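Local coordinates for protein beta-L-arabinobiosidase (Bacteroides thetaiotaomicron, PDB 5MQR) that probably hydrolyses arabinose-containing glycosidic bonds during the breakdown of complex plant pectin, and may also belong functionally with the exo-alpha-sialidases, at residues E354-R359 against Y391-E396; T73-P78 against Y89-D94. One frame throughout, in Å; residues are numbered along the deposited sequence.

Contact 1: residues E354-R359 against Y391-E396; sequences EITPMR and YSVNKE
Asn394 donates from ND2 to the backbone O of Thr356 at 2.8 Å. The bond is nearly straight, with 167° at the hydrogen. Thr356 O lies in the plane of the Asn394 amide, while ND2 sits above the carbonyl plane of Thr356. The other end of this amide, OD1, accepts from the backbone N of Gly368. Both ends are therefore gripped, which fixes the rotation of the amide.

Glu396 makes the second tight point. Its CG is anti to the backbone N (chi1 -177°), and the extended chain carries the carboxylate across to Arg359. OE2 accepts from Arg359 N at 3.0 Å through its syn lone pair. The same oxygen lies over one face of the Arg359 guanidinium, 3.2 Å from NH1. The two planes are turned 73° apart, and this salt bridge rests on charge alone. Each partner has a further mate: Arg359 NH1 pairs with Asp397, and Glu396 OE1 with Lys365. Met358, a selenomethionine here, fits between the two polar grips. Its CG is 3.4 Å from Glu396 OE1, and its CE is 4.0 Å from Asn394 CB.

The other end of the contact is looser, though also buried. Ile355 CG2 comes only to 4.0 Å from Asn394 OD1. Thr356 OG1 and Val393 CG1 are 4.2 Å apart, their side chains crossing at about a right angle. Thr356 OG1 instead bonds to Asp457, a calcium ligand, while Trp332 packs on Ile355 and Trp399 on Val393.

Asn394 and Lys395 both have positive phi, and Glu396 N bonds to Val393 O. This is a beta turn of type I' character, inside the three-residue connection of the hairpin formed by strands 387-393 and 397-403; the turn's side chains hold an irregular loop against it.

Contact 2: residues T73-P78 against Y89-D94; sequences TYNHQP and YQYLAD
Strands 74-78 and 89-94 run antiparallel, their axes 4.7 Å apart at closest and 149° between their directions. Tyr74 and Asp94 form a hydrogen-bonded pair, as do His76 and Leu92. The His76-Leu92 pair is the straighter of the two: His76 N reaches Leu92 O at 2.9 Å, and Leu92 N bonds back to His76 O. Asn75 and Ala93 form the non-hydrogen-bonded pair between them. Beyond His76 the regular pairing breaks. Gln77 has a left-handed backbone, and Pro78 comes opposite Tyr91, one extra residue in the manner of a beta bulge. Water 2 fills in there, donating to Gln77 O and to Gln90 OE1.

The two form a beta hairpin. Strand 74-83 is the edge of a four-stranded antiparallel sheet and 86-94 the next strand in, consistent with a blade of the N-terminal beta propeller.

Tyr74, Leu92 and Asp94 share one face. Leu92 CG sits between its backbone N and carbonyl carbon (chi1 64°). This torsion brings the branch against 73-78, where CD1 and CD2 diverge to different neighbours. CD1 meets the edge of the Tyr74 ring at CE2, 3.9 Å away. CD2 rests 4.0 Å from Gln77 CB. With an alanine here both methyls go, and a gap is likely to open between the Tyr74 ring edge and Gln77 CB. Tyr74 OH bonds to Glu98.

Asn75 and Ala93 lie on the other face. Asn75 OD1 approaches the Tyr91 ring at its edge, 3.4 Å from CE2, with amide and ring 72° apart. Asn75 ND2 donates to the backbone O of Glu396. Water 1, in the ring plane, accepts from Tyr91 OH and donates to Asn75 OD1 at 2.6 Å. Pro78 CB packs 3.7 Å from Tyr89 CZ, the side chains alongside, while Tyr89 OH bonds to Trp399 O.

Residues 73-94 all precede 354-396 in the chain, yet the centres of contact 1 and contact 2 are about 12 Å apart and they touch. Two probable hydrogen bonds join them: Ser392 OG to His76 ND1 at 2.9 Å, and Glu396 O to Asn75 ND2 at 2.9 Å. Strand 387-393 and the turn after it thus meet the edge strand 74-83. His76 NE2 also bonds to the phosphate of the phosphotyrosine at position 371. Different calcium ions lie near the two contacts, about 9 Å from the Pro357 side chain and about 7 Å from that of Gln90. A bound 1,2-ethanediol, a likely crystallisation additive, is about 4 Å from the Gln77 side chain.

Contact 1: residues E354-R359 against Y391-E396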
loop_
_atom_site.group_PDB
_atom_site.type_symbol
_atom_site.label_atom_id
_atom_site.label_comp_id
_atom_site.label_asym_id
_atom_site.label_seq_id
_atom_site.Cartn_x
_atom_site.Cartn_y
_atom_site.Cartn_z
ATOM N N GLU A 354 2.699 5.896 24.306
ATOM C CA GLU A 354 3.341 6.564 25.448
ATOM C C GLU A 354 2.399 6.591 26.659
ATOM O O GLU A 354 1.170 6.567 26.506
ATOM C CB GLU A 354 3.694 8.000 25.050
ATOM C CG GLU A 354 4.665 8.107 23.875
ATOM C CD GLU A 354 6.079 7.670 24.245
ATOM O OE1 GLU A 354 6.477 7.858 25.419
ATOM O OE2 GLU A 354 6.818 7.155 23.365
ATOM N N ILE A 355 2.971 6.614 27.863
ATOM C CA ILE A 355 2.188 6.817 29.066
ATOM C C ILE A 355 2.880 7.904 29.886
ATOM O O ILE A 355 3.892 7.648 30.568
ATOM C CB ILE A 355 2.019 5.540 29.927
ATOM C CG1 ILE A 355 1.438 4.371 29.121
ATOM C CG2 ILE A 355 1.134 5.825 31.150
ATOM C CD1 ILE A 355 1.381 3.066 29.896
ATOM N N THR A 356 2.327 9.111 29.812
ATOM C CA THR A 356 2.633 10.173 30.753
ATOM C C THR A 356 2.496 9.597 32.176
ATOM O O THR A 356 1.556 8.841 32.433
ATOM C CB THR A 356 1.636 11.338 30.585
ATOM O OG1 THR A 356 1.501 11.666 29.194
ATOM C CG2 THR A 356 2.104 12.565 31.334
ATOM N N PRO A 357 3.435 9.906 33.087
ATOM C CA PRO A 357 3.186 9.535 34.483
ATOM C C PRO A 357 1.937 10.265 35.032
ATOM O O PRO A 357 1.730 11.428 34.697
ATOM C CB PRO A 357 4.451 9.990 35.222
ATOM C CG PRO A 357 5.377 10.552 34.224
ATOM C CD PRO A 357 4.635 10.741 32.939
HETATM N N MSE A 358 1.100 9.569 35.834
HETATM C CA MSE A 358 -0.021 10.228 36.491
HETATM C C MSE A 358 0.539 11.104 37.586
HETATM O O MSE A 358 1.162 10.622 38.523
HETATM C CB MSE A 358 -0.972 9.208 37.093
HETATM C CG MSE A 358 -2.241 9.832 37.691
HETATM SE SE MSE A 358 -3.239 8.452 38.682
HETATM C CE MSE A 358 -3.612 7.151 37.256
ATOM N N ARG A 359 0.350 12.397 37.473
ATOM C CA ARG A 359 0.848 13.437 38.353
ATOM C C ARG A 359 0.009 13.590 39.606
ATOM O O ARG A 359 0.562 13.867 40.670
ATOM C CB ARG A 359 0.979 14.752 37.590
ATOM C CG ARG A 359 1.941 14.621 36.401
ATOM C CD ARG A 359 2.130 15.906 35.616
ATOM N NE ARG A 359 0.906 16.554 35.165
ATOM C CZ ARG A 359 0.147 16.156 34.144
ATOM N NH1 ARG A 359 0.418 15.041 33.463
ATOM N NH2 ARG A 359 -0.914 16.872 33.822
ATOM N N TYR A 391 -9.588 10.615 23.501
ATOM C CA TYR A 391 -9.271 9.715 24.625
ATOM C C TYR A 391 -8.613 10.524 25.768
ATOM O O TYR A 391 -8.164 11.644 25.551
ATOM C CB TYR A 391 -8.347 8.574 24.193
ATOM C CG TYR A 391 -7.053 8.987 23.528
ATOM C CD1 TYR A 391 -7.017 9.315 22.181
ATOM C CD2 TYR A 391 -5.839 8.997 24.234
ATOM C CE1 TYR A 391 -5.833 9.674 21.552
ATOM C CE2 TYR A 391 -4.639 9.370 23.599
ATOM C CZ TYR A 391 -4.653 9.715 22.251
ATOM O OH TYR A 391 -3.489 10.075 21.578
ATOM N N SER A 392 -8.596 9.967 26.967
ATOM C CA SER A 392 -7.886 10.599 28.064
ATOM C C SER A 392 -6.642 9.782 28.306
ATOM O O SER A 392 -6.526 8.651 27.832
ATOM C CB SER A 392 -8.761 10.677 29.326
ATOM O OG SER A 392 -8.807 9.454 30.052
ATOM N N VAL A 393 -5.692 10.370 29.006
ATOM C CA VAL A 393 -4.546 9.610 29.487
ATOM C C VAL A 393 -4.567 9.721 30.993
ATOM O O VAL A 393 -4.575 10.835 31.530
ATOM C CB VAL A 393 -3.219 10.111 28.901
ATOM C CG1 VAL A 393 -2.030 9.489 29.627
ATOM C CG2 VAL A 393 -3.174 9.818 27.400
ATOM N N ASN A 394 -4.572 8.564 31.659
ATOM C CA ASN A 394 -4.636 8.461 33.130
ATOM C C ASN A 394 -5.892 9.047 33.761
ATOM O O ASN A 394 -5.896 9.301 34.958
ATOM C CB ASN A 394 -3.406 9.135 33.784
ATOM C CG ASN A 394 -2.100 8.557 33.317
ATOM O OD1 ASN A 394 -1.973 7.361 33.126
ATOM N ND2 ASN A 394 -1.114 9.405 33.153
ATOM N N LYS A 395 -6.955 9.279 32.991
ATOM C CA LYS A 395 -8.092 10.106 33.471
ATOM C C LYS A 395 -7.614 11.447 34.037
ATOM O O LYS A 395 -8.152 11.953 35.030
ATOM C CB LYS A 395 -8.922 9.386 34.517
ATOM C CG LYS A 395 -9.172 7.919 34.212
ATOM C CD LYS A 395 -10.370 7.402 35.015
ATOM C CE LYS A 395 -10.574 5.923 34.751
ATOM N NZ LYS A 395 -11.535 5.265 35.693
ATOM N N GLU A 396 -6.631 12.035 33.364
ATOM C CA GLU A 396 -5.959 13.252 33.859
ATOM C C GLU A 396 -5.766 14.296 32.767
ATOM O O GLU A 396 -6.096 15.470 32.948
ATOM C CB GLU A 396 -4.609 12.869 34.463
ATOM C CG GLU A 396 -3.838 14.028 35.086
ATOM C CD GLU A 396 -2.687 13.566 35.975
ATOM O OE1 GLU A 396 -2.969 13.117 37.105
ATOM O OE2 GLU A 396 -1.509 13.653 35.549
#

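Contact 2: residues T73-P78 against Y89-D94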
loop_
_atom_site.group_PDB
_atom_site.type_symbol
_atom_site.label_atom_id
_atom_site.label_comp_id
_atom_site.label_asym_id
_atom_site.label_seq_id
_atom_site.Cartn_x
_atom_site.Cartn_y
_atom_site.Cartn_z
ATOM N N THR A 73 -8.060 17.986 38.204
ATOM C CA THR A 73 -7.106 16.943 37.815
ATOM C C THR A 73 -7.695 15.553 37.541
ATOM O O THR A 73 -6.941 14.652 37.199
ATOM C CB THR A 73 -5.971 16.801 38.835
ATOM O OG1 THR A 73 -6.493 16.291 40.059
ATOM C CG2 THR A 73 -5.294 18.160 39.065
ATOM N N TYR A 74 -9.009 15.392 37.692
ATOM C CA TYR A 74 -9.749 14.267 37.138
ATOM C C TYR A 74 -10.477 14.759 35.902
ATOM O O TYR A 74 -11.411 15.544 36.008
ATOM C CB TYR A 74 -10.758 13.683 38.136
ATOM C CG TYR A 74 -11.602 12.565 37.538
ATOM C CD1 TYR A 74 -11.112 11.274 37.465
ATOM C CD2 TYR A 74 -12.879 12.809 37.040
ATOM C CE1 TYR A 74 -11.866 10.249 36.922
ATOM C CE2 TYR A 74 -13.641 11.794 36.489
ATOM C CZ TYR A 74 -13.126 10.516 36.426
ATOM O OH TYR A 74 -13.873 9.501 35.879
ATOM N N ASN A 75 -10.038 14.284 34.735
ATOM C CA ASN A 75 -10.591 14.685 33.453
ATOM C C ASN A 75 -10.703 13.411 32.610
ATOM O O ASN A 75 -9.695 12.717 32.430
ATOM C CB ASN A 75 -9.675 15.704 32.762
ATOM C CG ASN A 75 -9.413 16.961 33.608
ATOM O OD1 ASN A 75 -10.274 17.846 33.709
ATOM N ND2 ASN A 75 -8.210 17.043 34.211
ATOM N N HIS A 76 -11.900 13.101 32.083
ATOM C CA HIS A 76 -12.153 11.787 31.469
ATOM C C HIS A 76 -13.346 11.814 30.516
ATOM O O HIS A 76 -14.055 12.819 30.422
ATOM C CB HIS A 76 -12.384 10.773 32.589
ATOM C CG HIS A 76 -12.251 9.339 32.197
ATOM N ND1 HIS A 76 -11.320 8.872 31.290
ATOM C CD2 HIS A 76 -12.904 8.244 32.655
ATOM C CE1 HIS A 76 -11.418 7.565 31.193
ATOM N NE2 HIS A 76 -12.369 7.156 32.014
ATOM N N GLN A 77 -13.523 10.713 29.781
ATOM C CA GLN A 77 -14.738 10.428 29.015
ATOM C C GLN A 77 -15.028 11.466 27.939
ATOM O O GLN A 77 -16.047 12.182 28.008
ATOM C CB GLN A 77 -15.917 10.281 29.961
ATOM C CG GLN A 77 -17.147 9.691 29.291
ATOM C CD GLN A 77 -17.634 8.453 29.985
ATOM O OE1 GLN A 77 -17.805 7.404 29.342
ATOM N NE2 GLN A 77 -17.816 8.536 31.311
ATOM N N PRO A 78 -14.116 11.572 26.955
ATOM C CA PRO A 78 -14.352 12.531 25.897
ATOM C C PRO A 78 -15.412 12.082 24.898
ATOM O O PRO A 78 -15.616 10.878 24.708
ATOM C CB PRO A 78 -12.976 12.678 25.230
ATOM C CG PRO A 78 -12.310 11.373 25.470
ATOM C CD PRO A 78 -12.812 10.898 26.806
ATOM N N TYR A 89 -15.281 18.975 21.125
ATOM C CA TYR A 89 -14.646 18.016 22.022
ATOM C C TYR A 89 -15.238 18.290 23.401
ATOM O O TYR A 89 -15.076 19.386 23.953
ATOM C CB TYR A 89 -13.139 18.247 22.001
ATOM C CG TYR A 89 -12.286 17.213 22.706
ATOM C CD1 TYR A 89 -12.277 17.112 24.086
ATOM C CD2 TYR A 89 -11.441 16.366 21.986
ATOM C CE1 TYR A 89 -11.492 16.187 24.733
ATOM C CE2 TYR A 89 -10.627 15.445 22.625
ATOM C CZ TYR A 89 -10.662 15.355 24.000
ATOM O OH TYR A 89 -9.896 14.431 24.668
ATOM N N GLN A 90 -15.959 17.305 23.928
ATOM C CA GLN A 90 -16.643 17.389 25.223
ATOM C C GLN A 90 -15.911 16.447 26.166
ATOM O O GLN A 90 -15.483 15.382 25.736
ATOM C CB GLN A 90 -18.082 16.920 25.074
ATOM C CG GLN A 90 -18.983 17.278 26.217
ATOM C CD GLN A 90 -20.182 16.337 26.397
ATOM O OE1 GLN A 90 -20.007 15.141 26.608
ATOM N NE2 GLN A 90 -21.393 16.888 26.362
ATOM N N TYR A 91 -15.745 16.834 27.428
ATOM C CA TYR A 91 -15.212 15.938 28.438
ATOM C C TYR A 91 -15.751 16.298 29.816
ATOM O O TYR A 91 -16.267 17.387 30.020
ATOM C CB TYR A 91 -13.665 15.894 28.410
ATOM C CG TYR A 91 -12.924 17.099 28.930
ATOM C CD1 TYR A 91 -12.594 18.161 28.083
ATOM C CD2 TYR A 91 -12.528 17.171 30.263
ATOM C CE1 TYR A 91 -11.891 19.267 28.548
ATOM C CE2 TYR A 91 -11.834 18.280 30.748
ATOM C CZ TYR A 91 -11.534 19.329 29.901
ATOM O OH TYR A 91 -10.836 20.405 30.381
ATOM N N LEU A 92 -15.638 15.366 30.752
ATOM C CA LEU A 92 -16.089 15.626 32.091
ATOM C C LEU A 92 -14.970 15.649 33.089
ATOM O O LEU A 92 -13.915 15.098 32.864
ATOM C CB LEU A 92 -17.191 14.684 32.518
ATOM C CG LEU A 92 -16.929 13.211 32.649
ATOM C CD1 LEU A 92 -16.468 12.817 34.052
ATOM C CD2 LEU A 92 -18.255 12.506 32.272
ATOM N N ALA A 93 -15.224 16.335 34.191
ATOM C CA ALA A 93 -14.180 16.642 35.129
ATOM C C ALA A 93 -14.723 16.777 36.536
ATOM O O ALA A 93 -15.833 17.264 36.750
ATOM C CB ALA A 93 -13.454 17.927 34.702
ATOM N N ASP A 94 -13.903 16.336 37.481
ATOM C CA ASP A 94 -14.069 16.603 38.896
ATOM C C ASP A 94 -12.712 17.179 39.371
ATOM O O ASP A 94 -11.666 16.986 38.706
ATOM C CB ASP A 94 -14.366 15.311 39.669
ATOM C CG ASP A 94 -15.759 14.675 39.342
ATOM O OD1 ASP A 94 -16.198 14.631 38.176
ATOM O OD2 ASP A 94 -16.392 14.154 40.283
HETATM O O HOH W 1 -9.944 20.271 32.908
HETATM O O HOH W 2 -18.323 13.997 28.378
#